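Local coordinates for mitochondrial edited mRNA stability factor 1 (Trypanosoma brucei, PDB 6NL1), which probably processes the 5' ends of mitochondrial mRNAs through a Nudix-type domain and takes part in stabilising edited transcripts, at residues I264-L277 and P289-V303. Numbering follows the deposited sequence.
Sequences ITVDASNVYPTGHL and PVRYFVAEVPSDIRV. With SO4 (sulfate ion), chain B.
Tyr272 and Val294 exchange a pair of backbone hydrogen bonds, Tyr272 N to Val294 O at 2.9 Å and Val294 N to Tyr272 O at 2.8 Å, and Leu277 pairs with Val290 in the same way, joining strands 272-277 and 290-296 as an antiparallel hairpin. Between these pairs the register slips by one residue: Tyr292 O accepts from Thr274 N, well above its carbonyl plane, while Tyr292 N donates to Gly275 O. A water bridges both carbonyls, 2.7 Å from Tyr292 O, and another links Asn270 O to Glu296 N.

Apolar contacts flank these bonds. Leu277 lays CG and CD1 against Tyr292 CE2, both at 3.5 Å, and Val271 CG1 and Pro273 CB converge on Phe293, whose ring also packs on helix 250-262. Beyond the strands, Ile264 splits its branches: CG2, anti to the backbone N, meets Ile301 CD1 at 4.0 Å, whereas CD1 reaches Val303 CG2.

Tyr292, a GDP-binding residue, gives its hydroxyl hydrogen to sulfate O3 at 2.7 Å, in the ring plane. With Leu277 alongside and Arg202 of the GDP site nearby, the phenol is presented to an anion, consistent with a pocket that receives phosphate groups.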
ATOM      1  N   ILE A 264      -4.314 -17.748  -5.588  1.00 35.55           N
ATOM      2  CA  ILE A 264      -4.925 -18.605  -4.566  1.00 27.82           C
ATOM      3  C   ILE A 264      -6.320 -18.133  -4.145  1.00 30.41           C
ATOM      4  O   ILE A 264      -6.541 -16.953  -3.834  1.00 30.79           O
ATOM      5  CB  ILE A 264      -4.045 -18.693  -3.299  1.00 34.12           C
ATOM      6  CG1 ILE A 264      -2.715 -19.375  -3.616  1.00 33.88           C
ATOM      7  CG2 ILE A 264      -4.776 -19.449  -2.178  1.00 27.00           C
ATOM      8  CD1 ILE A 264      -1.731 -19.332  -2.466  1.00 36.26           C
ATOM      9  N   THR A 265      -7.257 -19.070  -4.116  1.00 31.23           N
ATOM     10  CA  THR A 265      -8.603 -18.793  -3.637  1.00 35.37           C
ATOM     11  C   THR A 265      -8.776 -19.380  -2.242  1.00 34.53           C
ATOM     12  O   THR A 265      -8.605 -20.586  -2.057  1.00 42.86           O
ATOM     13  CB  THR A 265      -9.665 -19.420  -4.571  1.00 46.34           C
ATOM     14  OG1 THR A 265      -9.552 -18.849  -5.878  1.00 45.11           O
ATOM     15  CG2 THR A 265     -11.078 -19.182  -4.033  1.00 32.83           C
ATOM     16  N   VAL A 266      -9.091 -18.535  -1.263  1.00 34.86           N
ATOM     17  CA  VAL A 266      -9.447 -19.024   0.073  1.00 42.43           C
ATOM     18  C   VAL A 266     -10.881 -18.658   0.405  1.00 37.59           C
ATOM     19  O   VAL A 266     -11.416 -17.677  -0.109  1.00 43.02           O
ATOM     20  CB  VAL A 266      -8.568 -18.419   1.195  1.00 44.36           C
ATOM     21  CG1 VAL A 266      -7.196 -19.060   1.213  1.00 47.20           C
ATOM     22  CG2 VAL A 266      -8.502 -16.891   1.069  1.00 29.70           C
ATOM     23  N   ASP A 267     -11.495 -19.439   1.282  1.00 36.93           N
ATOM     24  CA  ASP A 267     -12.850 -19.144   1.727  1.00 36.05           C
ATOM     25  C   ASP A 267     -12.845 -18.187   2.923  1.00 28.68           C
ATOM     26  O   ASP A 267     -12.040 -18.330   3.841  1.00 44.04           O
ATOM     27  CB  ASP A 267     -13.588 -20.441   2.078  1.00 48.32           C
ATOM     28  CG  ASP A 267     -15.070 -20.214   2.331  1.00 87.26           C
ATOM     29  OD1 ASP A 267     -15.851 -20.238   1.354  1.00102.85           O
ATOM     30  OD2 ASP A 267     -15.458 -20.001   3.502  1.00 69.68           O
ATOM     31  N   ALA A 268     -13.760 -17.222   2.914  1.00 31.80           N
ATOM     32  CA  ALA A 268     -13.837 -16.223   3.977  1.00 30.52           C
ATOM     33  C   ALA A 268     -13.844 -16.805   5.398  1.00 36.84           C
ATOM     34  O   ALA A 268     -13.337 -16.174   6.329  1.00 31.42           O
ATOM     35  CB  ALA A 268     -15.049 -15.312   3.773  1.00 32.04           C
ATOM     36  N   SER A 269     -14.425 -17.991   5.566  1.00 31.47           N
ATOM     37  CA  SER A 269     -14.557 -18.596   6.894  1.00 35.11           C
ATOM     38  C   SER A 269     -13.222 -19.088   7.458  1.00 34.66           C
ATOM     39  O   SER A 269     -13.109 -19.357   8.653  1.00 39.42           O
ATOM     40  CB  SER A 269     -15.578 -19.745   6.874  1.00 36.92           C
ATOM     41  OG  SER A 269     -15.138 -20.799   6.035  1.00 44.13           O
ATOM     42  N   ASN A 270     -12.219 -19.195   6.592  1.00 33.11           N
ATOM     43  CA  ASN A 270     -10.877 -19.597   7.000  1.00 30.45           C
ATOM     44  C   ASN A 270      -9.906 -18.429   7.101  1.00 32.28           C
ATOM     45  O   ASN A 270      -8.720 -18.623   7.353  1.00 37.36           O
ATOM     46  CB  ASN A 270     -10.323 -20.628   6.022  1.00 33.39           C
ATOM     47  CG  ASN A 270     -11.139 -21.900   6.006  1.00 36.21           C
ATOM     48  OD1 ASN A 270     -11.471 -22.433   4.946  1.00 48.06           O
ATOM     49  ND2 ASN A 270     -11.483 -22.384   7.186  1.00 37.27           N
ATOM     50  N   VAL A 271     -10.419 -17.222   6.904  1.00 25.72           N
ATOM     51  CA  VAL A 271      -9.602 -16.012   6.931  1.00 30.16           C
ATOM     52  C   VAL A 271      -9.874 -15.245   8.212  1.00 36.28           C
ATOM     53  O   VAL A 271     -11.007 -14.834   8.468  1.00 33.43           O
ATOM     54  CB  VAL A 271      -9.914 -15.107   5.708  1.00 24.63           C
ATOM     55  CG1 VAL A 271      -9.028 -13.867   5.698  1.00 19.55           C
ATOM     56  CG2 VAL A 271      -9.732 -15.899   4.426  1.00 21.98           C
ATOM     57  N   TYR A 272      -8.835 -15.052   9.016  1.00 29.23           N
ATOM     58  CA  TYR A 272      -8.988 -14.425  10.327  1.00 26.19           C
ATOM     59  C   TYR A 272      -8.216 -13.117  10.434  1.00 24.50           C
ATOM     60  O   TYR A 272      -7.000 -13.108  10.261  1.00 29.49           O
ATOM     61  CB  TYR A 272      -8.506 -15.390  11.422  1.00 22.76           C
ATOM     62  CG  TYR A 272      -9.292 -16.684  11.473  1.00 27.08           C
ATOM     63  CD1 TYR A 272     -10.444 -16.794  12.254  1.00 29.48           C
ATOM     64  CD2 TYR A 272      -8.887 -17.792  10.740  1.00 23.40           C
ATOM     65  CE1 TYR A 272     -11.178 -17.975  12.292  1.00 23.18           C
ATOM     66  CE2 TYR A 272      -9.609 -18.982  10.779  1.00 28.97           C
ATOM     67  CZ  TYR A 272     -10.748 -19.067  11.556  1.00 37.20           C
ATOM     68  OH  TYR A 272     -11.463 -20.242  11.586  1.00 39.17           O
ATOM     69  N   PRO A 273      -8.916 -12.012  10.738  1.00 25.92           N
ATOM     70  CA  PRO A 273      -8.195 -10.751  10.982  1.00 22.51           C
ATOM     71  C   PRO A 273      -7.329 -10.895  12.227  1.00 31.62           C
ATOM     72  O   PRO A 273      -7.710 -11.632  13.133  1.00 29.18           O
ATOM     73  CB  PRO A 273      -9.315  -9.730  11.226  1.00 19.71           C
ATOM     74  CG  PRO A 273     -10.526 -10.558  11.606  1.00 29.46           C
ATOM     75  CD  PRO A 273     -10.379 -11.861  10.842  1.00 21.91           C
ATOM     76  N   THR A 274      -6.187 -10.219  12.279  1.00 24.79           N
ATOM     77  CA  THR A 274      -5.316 -10.333  13.454  1.00 31.17           C
ATOM     78  C   THR A 274      -4.803  -8.981  13.928  1.00 32.73           C
ATOM     79  O   THR A 274      -3.853  -8.912  14.693  1.00 37.20           O
ATOM     80  CB  THR A 274      -4.095 -11.245  13.188  1.00 28.22           C
ATOM     81  OG1 THR A 274      -3.480 -10.865  11.951  1.00 38.30           O
ATOM     82  CG2 THR A 274      -4.516 -12.707  13.101  1.00 28.63           C
ATOM     83  N   GLY A 275      -5.433  -7.903  13.484  1.00 22.02           N
ATOM     84  CA  GLY A 275      -5.046  -6.582  13.945  1.00 25.80           C
ATOM     85  C   GLY A 275      -4.525  -5.682  12.839  1.00 28.43           C
ATOM     86  O   GLY A 275      -4.754  -5.926  11.649  1.00 29.37           O
ATOM     87  N   HIS A 276      -3.807  -4.641  13.234  1.00 25.35           N
ATOM     88  CA  HIS A 276      -3.268  -3.689  12.285  1.00 37.99           C
ATOM     89  C   HIS A 276      -1.949  -3.144  12.787  1.00 34.07           C
ATOM     90  O   HIS A 276      -1.661  -3.184  13.980  1.00 39.43           O
ATOM     91  CB  HIS A 276      -4.259  -2.547  12.037  1.00 28.26           C
ATOM     92  CG  HIS A 276      -4.434  -1.640  13.212  1.00 52.16           C
ATOM     93  ND1 HIS A 276      -3.653  -0.523  13.408  1.00 57.79           N
ATOM     94  CD2 HIS A 276      -5.291  -1.694  14.259  1.00 56.14           C
ATOM     95  CE1 HIS A 276      -4.023   0.078  14.527  1.00 60.93           C
ATOM     96  NE2 HIS A 276      -5.014  -0.612  15.060  1.00 64.35           N
ATOM     97  N   LEU A 277      -1.137  -2.668  11.855  1.00 34.49           N
ATOM     98  CA  LEU A 277       0.093  -1.965  12.178  1.00 27.34           C
ATOM     99  C   LEU A 277      -0.001  -0.586  11.542  1.00 40.72           C
ATOM    100  O   LEU A 277      -0.533  -0.433  10.440  1.00 33.47           O
ATOM    101  CB  LEU A 277       1.321  -2.691  11.615  1.00 34.00           C
ATOM    102  CG  LEU A 277       1.643  -4.112  12.081  1.00 57.82           C
ATOM    103  CD1 LEU A 277       2.883  -4.639  11.354  1.00 47.36           C
ATOM    104  CD2 LEU A 277       1.833  -4.174  13.592  1.00 50.60           C
ATOM    105  N   PRO A 289      -2.447   2.771   7.597  1.00 22.42           N
ATOM    106  CA  PRO A 289      -2.494   1.527   8.367  1.00 27.30           C
ATOM    107  C   PRO A 289      -2.500   0.296   7.454  1.00 28.88           C
ATOM    108  O   PRO A 289      -3.000   0.315   6.327  1.00 26.88           O
ATOM    109  CB  PRO A 289      -3.826   1.629   9.124  1.00 27.41           C
ATOM    110  CG  PRO A 289      -4.112   3.129   9.203  1.00 24.37           C
ATOM    111  CD  PRO A 289      -3.602   3.647   7.874  1.00 22.47           C
ATOM    112  N   VAL A 290      -1.911  -0.777   7.956  1.00 24.32           N
ATOM    113  CA  VAL A 290      -1.949  -2.063   7.295  1.00 21.75           C
ATOM    114  C   VAL A 290      -2.765  -3.029   8.159  1.00 25.26           C
ATOM    115  O   VAL A 290      -2.459  -3.224   9.330  1.00 25.94           O
ATOM    116  CB  VAL A 290      -0.526  -2.622   7.105  1.00 25.15           C
ATOM    117  CG1 VAL A 290      -0.582  -3.962   6.426  1.00 22.76           C
ATOM    118  CG2 VAL A 290       0.350  -1.635   6.302  1.00 19.77           C
ATOM    119  N   ARG A 291      -3.808  -3.621   7.579  1.00 24.26           N
ATOM    120  CA  ARG A 291      -4.625  -4.606   8.281  1.00 25.08           C
ATOM    121  C   ARG A 291      -4.209  -6.016   7.897  1.00 31.12           C
ATOM    122  O   ARG A 291      -4.069  -6.343   6.711  1.00 26.96           O
ATOM    123  CB  ARG A 291      -6.106  -4.405   7.967  1.00 27.45           C
ATOM    124  CG  ARG A 291      -6.666  -3.123   8.510  1.00 36.05           C
ATOM    125  CD  ARG A 291      -7.907  -3.400   9.314  1.00 41.08           C
ATOM    126  NE  ARG A 291      -7.977  -2.566  10.509  1.00 63.59           N
ATOM    127  CZ  ARG A 291      -9.016  -2.538  11.331  1.00 74.00           C
ATOM    128  NH1 ARG A 291     -10.075  -3.302  11.087  1.00 55.60           N
ATOM    129  NH2 ARG A 291      -8.996  -1.748  12.397  1.00 96.96           N
ATOM    130  N   TYR A 292      -4.021  -6.844   8.910  1.00 25.37           N
ATOM    131  CA  TYR A 292      -3.507  -8.191   8.725  1.00 25.77           C
ATOM    132  C   TYR A 292      -4.580  -9.249   8.912  1.00 31.73           C
ATOM    133  O   TYR A 292      -5.529  -9.073   9.687  1.00 27.08           O
ATOM    134  CB  TYR A 292      -2.328  -8.443   9.679  1.00 23.75           C
ATOM    135  CG  TYR A 292      -1.093  -7.705   9.250  1.00 26.52           C
ATOM    136  CD1 TYR A 292      -0.181  -8.292   8.374  1.00 26.67           C
ATOM    137  CD2 TYR A 292      -0.860  -6.401   9.664  1.00 22.87           C
ATOM    138  CE1 TYR A 292       0.946  -7.605   7.947  1.00 26.30           C
ATOM    139  CE2 TYR A 292       0.269  -5.703   9.242  1.00 31.73           C
ATOM    140  CZ  TYR A 292       1.164  -6.310   8.382  1.00 27.95           C
ATOM    141  OH  TYR A 292       2.292  -5.634   7.962  1.00 37.37           O
ATOM    142  N   PHE A 293      -4.407 -10.342   8.181  1.00 30.66           N
ATOM    143  CA  PHE A 293      -5.265 -11.519   8.271  1.00 25.46           C
ATOM    144  C   PHE A 293      -4.346 -12.726   8.200  1.00 28.56           C
ATOM    145  O   PHE A 293      -3.237 -12.622   7.671  1.00 29.58           O
ATOM    146  CB  PHE A 293      -6.243 -11.559   7.089  1.00 21.94           C
ATOM    147  CG  PHE A 293      -7.166 -10.371   7.023  1.00 23.11           C
ATOM    148  CD1 PHE A 293      -8.460 -10.452   7.534  1.00 27.82           C
ATOM    149  CD2 PHE A 293      -6.732  -9.165   6.465  1.00 25.75           C
ATOM    150  CE1 PHE A 293      -9.318  -9.358   7.481  1.00 27.67           C
ATOM    151  CE2 PHE A 293      -7.577  -8.068   6.408  1.00 27.42           C
ATOM    152  CZ  PHE A 293      -8.872  -8.159   6.920  1.00 30.78           C
ATOM    153  N   VAL A 294      -4.788 -13.864   8.730  1.00 29.59           N
ATOM    154  CA  VAL A 294      -4.077 -15.118   8.501  1.00 26.31           C
ATOM    155  C   VAL A 294      -5.028 -16.168   7.963  1.00 33.59           C
ATOM    156  O   VAL A 294      -6.228 -16.137   8.247  1.00 23.82           O
ATOM    157  CB  VAL A 294      -3.408 -15.681   9.776  1.00 30.36           C
ATOM    158  CG1 VAL A 294      -2.355 -14.712  10.310  1.00 26.95           C
ATOM    159  CG2 VAL A 294      -4.460 -16.034  10.836  1.00 23.08           C
ATOM    160  N   ALA A 295      -4.488 -17.098   7.184  1.00 26.17           N
ATOM    161  CA  ALA A 295      -5.260 -18.252   6.738  1.00 25.91           C
ATOM    162  C   ALA A 295      -4.315 -19.406   6.457  1.00 30.99           C
ATOM    163  O   ALA A 295      -3.261 -19.228   5.831  1.00 31.78           O
ATOM    164  CB  ALA A 295      -6.074 -17.916   5.497  1.00 26.12           C
ATOM    165  N   GLU A 296      -4.689 -20.590   6.925  1.00 32.45           N
ATOM    166  CA  GLU A 296      -3.896 -21.775   6.664  1.00 35.34           C
ATOM    167  C   GLU A 296      -4.314 -22.392   5.338  1.00 32.01           C
ATOM    168  O   GLU A 296      -5.501 -22.461   5.025  1.00 34.13           O
ATOM    169  CB  GLU A 296      -4.045 -22.802   7.791  1.00 27.81           C
ATOM    170  CG  GLU A 296      -3.243 -24.068   7.522  1.00 36.47           C
ATOM    171  CD  GLU A 296      -3.214 -25.042   8.685  1.00 46.42           C
ATOM    172  OE1 GLU A 296      -3.778 -24.746   9.763  1.00 45.19           O
ATOM    173  OE2 GLU A 296      -2.610 -26.118   8.508  1.00 46.81           O
ATOM    174  N   VAL A 297      -3.329 -22.820   4.556  1.00 33.26           N
ATOM    175  CA  VAL A 297      -3.580 -23.635   3.373  1.00 31.35           C
ATOM    176  C   VAL A 297      -2.836 -24.970   3.497  1.00 36.99           C
ATOM    177  O   VAL A 297      -1.893 -25.096   4.289  1.00 36.31           O
ATOM    178  CB  VAL A 297      -3.149 -22.910   2.079  1.00 37.34           C
ATOM    179  CG1 VAL A 297      -3.963 -21.647   1.896  1.00 35.84           C
ATOM    180  CG2 VAL A 297      -1.649 -22.597   2.101  1.00 25.06           C
ATOM    181  N   PRO A 298      -3.268 -25.986   2.736  1.00 34.46           N
ATOM    182  CA  PRO A 298      -2.505 -27.238   2.810  1.00 36.90           C
ATOM    183  C   PRO A 298      -1.086 -27.027   2.279  1.00 41.96           C
ATOM    184  O   PRO A 298      -0.866 -26.183   1.408  1.00 35.73           O
ATOM    185  CB  PRO A 298      -3.315 -28.213   1.937  1.00 42.59           C
ATOM    186  CG  PRO A 298      -4.285 -27.388   1.172  1.00 44.24           C
ATOM    187  CD  PRO A 298      -4.497 -26.111   1.932  1.00 47.79           C
ATOM    188  N   SER A 299      -0.129 -27.770   2.818  1.00 34.46           N
ATOM    189  CA  SER A 299       1.279 -27.515   2.522  1.00 36.58           C
ATOM    190  C   SER A 299       1.635 -27.752   1.055  1.00 47.03           C
ATOM    191  O   SER A 299       2.597 -27.177   0.548  1.00 43.03           O
ATOM    192  CB  SER A 299       2.187 -28.349   3.432  1.00 34.19           C
ATOM    193  OG  SER A 299       2.005 -29.728   3.187  1.00 48.35           O
ATOM    194  N   ASP A 300       0.858 -28.587   0.372  1.00 39.40           N
ATOM    195  CA  ASP A 300       1.130 -28.903  -1.029  1.00 41.27           C
ATOM    196  C   ASP A 300       0.236 -28.125  -1.992  1.00 40.33           C
ATOM    197  O   ASP A 300       0.082 -28.510  -3.150  1.00 50.28           O
ATOM    198  CB  ASP A 300       0.995 -30.412  -1.277  1.00 46.50           C
ATOM    199  CG  ASP A 300      -0.443 -30.903  -1.153  1.00 55.28           C
ATOM    200  OD1 ASP A 300      -0.725 -32.040  -1.586  1.00 66.65           O
ATOM    201  OD2 ASP A 300      -1.299 -30.156  -0.628  1.00 59.39           O
ATOM    202  N   ILE A 301      -0.361 -27.041  -1.509  1.00 36.79           N
ATOM    203  CA  ILE A 301      -1.210 -26.210  -2.349  1.00 41.69           C
ATOM    204  C   ILE A 301      -0.427 -25.706  -3.559  1.00 46.05           C
ATOM    205  O   ILE A 301       0.765 -25.404  -3.458  1.00 42.06           O
ATOM    206  CB  ILE A 301      -1.775 -25.004  -1.576  1.00 44.66           C
ATOM    207  CG1 ILE A 301      -2.757 -24.221  -2.454  1.00 41.48           C
ATOM    208  CG2 ILE A 301      -0.640 -24.096  -1.082  1.00 33.69           C
ATOM    209  CD1 ILE A 301      -3.543 -23.185  -1.710  1.00 46.39           C
ATOM    210  N   ARG A 302      -1.095 -25.629  -4.705  1.00 43.14           N
ATOM    211  CA  ARG A 302      -0.454 -25.142  -5.919  1.00 49.46           C
ATOM    212  C   ARG A 302      -0.546 -23.627  -5.997  1.00 51.80           C
ATOM    213  O   ARG A 302      -1.635 -23.052  -5.974  1.00 46.79           O
ATOM    214  CB  ARG A 302      -1.077 -25.771  -7.163  1.00 70.24           C
ATOM    215  CG  ARG A 302      -0.265 -25.540  -8.429  1.00103.24           C
ATOM    216  CD  ARG A 302      -0.971 -26.089  -9.654  1.00126.86           C
ATOM    217  NE  ARG A 302      -2.218 -25.378  -9.917  1.00145.90           N
ATOM    218  CZ  ARG A 302      -3.077 -25.708 -10.875  1.00155.27           C
ATOM    219  NH1 ARG A 302      -2.827 -26.745 -11.664  1.00155.34           N
ATOM    220  NH2 ARG A 302      -4.188 -25.003 -11.044  1.00151.70           N
ATOM    221  N   VAL A 303       0.610 -22.982  -6.076  1.00 41.44           N
ATOM    222  CA  VAL A 303       0.674 -21.533  -6.158  1.00 33.37           C
ATOM    223  C   VAL A 303       1.004 -21.120  -7.593  1.00 38.13           C
ATOM    224  O   VAL A 303       2.000 -21.560  -8.157  1.00 40.11           O
ATOM    225  CB  VAL A 303       1.761 -20.993  -5.229  1.00 34.57           C
ATOM    226  CG1 VAL A 303       1.801 -19.473  -5.291  1.00 35.24           C
ATOM    227  CG2 VAL A 303       1.539 -21.497  -3.803  1.00 37.21           C
TER
HETATM  228  S   SO4 B 401       4.177  -6.907   4.979  1.00 54.24           S
HETATM  229  O1  SO4 B 401       3.715  -7.635   3.806  1.00 45.71           O
HETATM  230  O2  SO4 B 401       4.000  -5.482   4.704  1.00 82.66           O
HETATM  231  O3  SO4 B 401       3.443  -7.282   6.182  1.00 52.35           O
HETATM  232  O4  SO4 B 401       5.588  -7.206   5.213  1.00 77.35           O
HETATM  233  O   HOH W   1      -7.164 -20.621   8.377  1.00 30.82           O
HETATM  234  O   HOH W   2      -7.239  -7.018  10.311  1.00 36.08           O